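Local structure of periplasmic sugar-binding protein (Chloroflexus aurantiacus, 4RXU) at residues R44-Q47 / D48-F52. The protein binds D-glucose in the cleft between its two lobes and probably delivers it to an ABC-type sugar transporter. Sequence-based numbering, arbitrary orientation.
Sequences RWIQ and DETRF. With BGC (beta-D-glucopyranose), chain C.
Arg44 and Asp48, one turn apart at the start of helix 44-59, form a side-on i to i+4 salt bridge beside the bound glucose. The helix belongs to the first beta-alpha-beta unit, strands 29-37 and 61-67 with the helix between, of a periplasmic binding protein fold. Arg44 NE meets Asp48 OD1 at 2.7 Å and Arg44 NH1 meets Asp48 OD2 at 2.9 Å, each oxygen using its syn lone pair. Guanidinium and carboxylate are nearly coplanar, 22° between planes, and the two bonds fix the rotation of the arginine head. Arginine suits the place because it offers a paired NE and NH1 edge and still leaves NH2 for the sugar: NH2 donates to O3 of the glucose at 2.9 Å, with O3 in the guanidinium plane, and also forms a salt bridge with Asp118. With CG anti to the backbone N (chi1 166°), a bend at chi2 brings the Arg44 head alongside the Asp48 carboxylate.

Trp45 brings the CZ3 corner of its six-membered ring over the centre of one guanidinium face, 3.7 Å above the plane of Arg44; a large indole suits because it spans from the helix to this face and to the sugar. Its NE1 is hydrogen-bonded to Glu42, another pocket residue. Asp48 is a second-shell residue: it positions Arg44, which bonds the sugar, and Tyr117 OH in turn hydrogen-bonds Asp48 OD2. The positive charge of Arg44 would probably favour the ionised carboxylate.

Farther from the pocket, regular helical bonds continue, Glu49 N to Trp45 O and Arg51 N to Gln47 O. Long polar side chains suit the flank facing Tyr357, which Gln47 and Arg51 both reach; Gln47 NE2 also bonds Glu280 and the Asp278 carbonyl. The pair share a water, which donates to Gln47 OE1 at 2.8 Å and accepts from Arg51 NE in the plane of that guanidinium.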
loop_
_atom_site.group_PDB
_atom_site.type_symbol
_atom_site.label_atom_id
_atom_site.label_comp_id
_atom_site.label_asym_id
_atom_site.label_seq_id
_atom_site.Cartn_x
_atom_site.Cartn_y
_atom_site.Cartn_z
ATOM N N ARG A 44 -4.505 -2.415 7.293
ATOM C CA ARG A 44 -4.697 -3.041 5.992
ATOM C C ARG A 44 -4.895 -4.544 6.137
ATOM O O ARG A 44 -5.810 -5.101 5.532
ATOM C CB ARG A 44 -3.508 -2.760 5.062
ATOM C CG ARG A 44 -3.444 -3.625 3.804
ATOM C CD ARG A 44 -4.665 -3.545 2.897
ATOM N NE ARG A 44 -4.659 -4.711 2.028
ATOM C CZ ARG A 44 -3.942 -4.866 0.917
ATOM N NH1 ARG A 44 -3.958 -6.047 0.297
ATOM N NH2 ARG A 44 -3.226 -3.878 0.395
ATOM N N TRP A 45 -4.048 -5.184 6.958
ATOM C CA TRP A 45 -4.039 -6.657 6.989
ATOM C C TRP A 45 -5.246 -7.259 7.687
ATOM O O TRP A 45 -5.548 -8.426 7.475
ATOM C CB TRP A 45 -2.711 -7.237 7.518
ATOM C CG TRP A 45 -1.608 -6.502 6.851
ATOM C CD1 TRP A 45 -0.775 -5.619 7.428
ATOM C CD2 TRP A 45 -1.365 -6.419 5.435
ATOM N NE1 TRP A 45 0.011 -5.006 6.474
ATOM C CE2 TRP A 45 -0.336 -5.490 5.244
ATOM C CE3 TRP A 45 -1.902 -7.059 4.319
ATOM C CZ2 TRP A 45 0.143 -5.160 3.988
ATOM C CZ3 TRP A 45 -1.416 -6.740 3.077
ATOM C CH2 TRP A 45 -0.407 -5.806 2.919
ATOM N N ILE A 46 -5.935 -6.459 8.485
ATOM C CA ILE A 46 -7.217 -6.855 9.041
ATOM C C ILE A 46 -8.252 -7.009 7.922
ATOM O O ILE A 46 -9.074 -7.930 7.963
ATOM C CB ILE A 46 -7.678 -5.849 10.118
ATOM C CG1 ILE A 46 -6.581 -5.610 11.168
ATOM C CG2 ILE A 46 -8.936 -6.350 10.795
ATOM C CD1 ILE A 46 -6.109 -6.836 11.910
ATOM N N GLN A 47 -8.195 -6.136 6.912
ATOM C CA GLN A 47 -9.083 -6.279 5.756
ATOM C C GLN A 47 -8.819 -7.623 5.071
ATOM O O GLN A 47 -9.738 -8.418 4.831
ATOM C CB GLN A 47 -8.917 -5.152 4.756
ATOM C CG GLN A 47 -9.271 -3.752 5.245
ATOM C CD GLN A 47 -9.560 -2.837 4.066
ATOM O OE1 GLN A 47 -10.385 -3.170 3.192
ATOM N NE2 GLN A 47 -8.878 -1.699 4.013
ATOM N N ASP A 48 -7.552 -7.899 4.760
ATOM C CA ASP A 48 -7.251 -9.174 4.098
ATOM C C ASP A 48 -7.630 -10.374 4.957
ATOM O O ASP A 48 -8.169 -11.333 4.433
ATOM C CB ASP A 48 -5.786 -9.270 3.687
ATOM C CG ASP A 48 -5.373 -8.123 2.808
ATOM O OD1 ASP A 48 -5.328 -6.995 3.341
ATOM O OD2 ASP A 48 -5.130 -8.344 1.591
ATOM N N GLU A 49 -7.351 -10.327 6.256
ATOM C CA GLU A 49 -7.766 -11.407 7.164
ATOM C C GLU A 49 -9.273 -11.667 7.055
ATOM O O GLU A 49 -9.705 -12.797 6.861
ATOM C CB GLU A 49 -7.404 -11.090 8.625
ATOM C CG GLU A 49 -7.738 -12.211 9.592
ATOM C CD GLU A 49 -7.541 -11.804 11.026
ATOM O OE1 GLU A 49 -7.720 -10.606 11.330
ATOM O OE2 GLU A 49 -7.224 -12.675 11.853
ATOM N N THR A 50 -10.047 -10.600 7.148
ATOM C CA THR A 50 -11.507 -10.671 7.058
ATOM C C THR A 50 -11.972 -11.228 5.737
ATOM O O THR A 50 -12.794 -12.143 5.682
ATOM C CB THR A 50 -12.134 -9.280 7.275
ATOM O OG1 THR A 50 -11.903 -8.886 8.641
ATOM C CG2 THR A 50 -13.669 -9.308 6.928
ATOM N N ARG A 51 -11.393 -10.701 4.660
ATOM C CA ARG A 51 -11.791 -11.114 3.334
ATOM C C ARG A 51 -11.362 -12.552 3.026
ATOM O O ARG A 51 -12.110 -13.285 2.351
ATOM C CB ARG A 51 -11.254 -10.150 2.284
ATOM C CG ARG A 51 -11.713 -8.709 2.463
ATOM C CD ARG A 51 -13.193 -8.552 2.284
ATOM N NE ARG A 51 -13.589 -7.149 2.423
ATOM C CZ ARG A 51 -14.811 -6.704 2.167
ATOM N NH1 ARG A 51 -15.746 -7.547 1.747
ATOM N NH2 ARG A 51 -15.088 -5.426 2.341
ATOM N N PHE A 52 -10.179 -12.964 3.527
ATOM C CA PHE A 52 -9.771 -14.345 3.375
ATOM C C PHE A 52 -10.762 -15.267 4.056
ATOM O O PHE A 52 -11.227 -16.245 3.464
ATOM C CB PHE A 52 -8.361 -14.615 3.929
ATOM C CG PHE A 52 -7.261 -14.440 2.900
ATOM C CD1 PHE A 52 -7.242 -15.202 1.746
ATOM C CD2 PHE A 52 -6.252 -13.517 3.098
ATOM C CE1 PHE A 52 -6.235 -15.046 0.814
ATOM C CE2 PHE A 52 -5.238 -13.366 2.176
ATOM C CZ PHE A 52 -5.226 -14.126 1.035
HETATM C C2 BGC C . -0.181 -2.109 1.254
HETATM C C3 BGC C . -1.073 -0.936 1.605
HETATM C C4 BGC C . -0.990 -0.673 3.101
HETATM C C5 BGC C . 0.462 -0.537 3.559
HETATM C C6 BGC C . 0.616 -0.438 5.061
HETATM C C1 BGC C . 1.208 -1.670 1.686
HETATM O O1 BGC C . 2.212 -2.529 1.231
HETATM O O2 BGC C . -0.253 -2.357 -0.154
HETATM O O3 BGC C . -2.404 -1.260 1.212
HETATM O O4 BGC C . -1.624 0.592 3.376
HETATM O O5 BGC C . 1.227 -1.640 3.114
HETATM O O6 BGC C . -0.102 -1.472 5.739
HETATM O O HOH W 1 -12.482 -4.936 3.731
#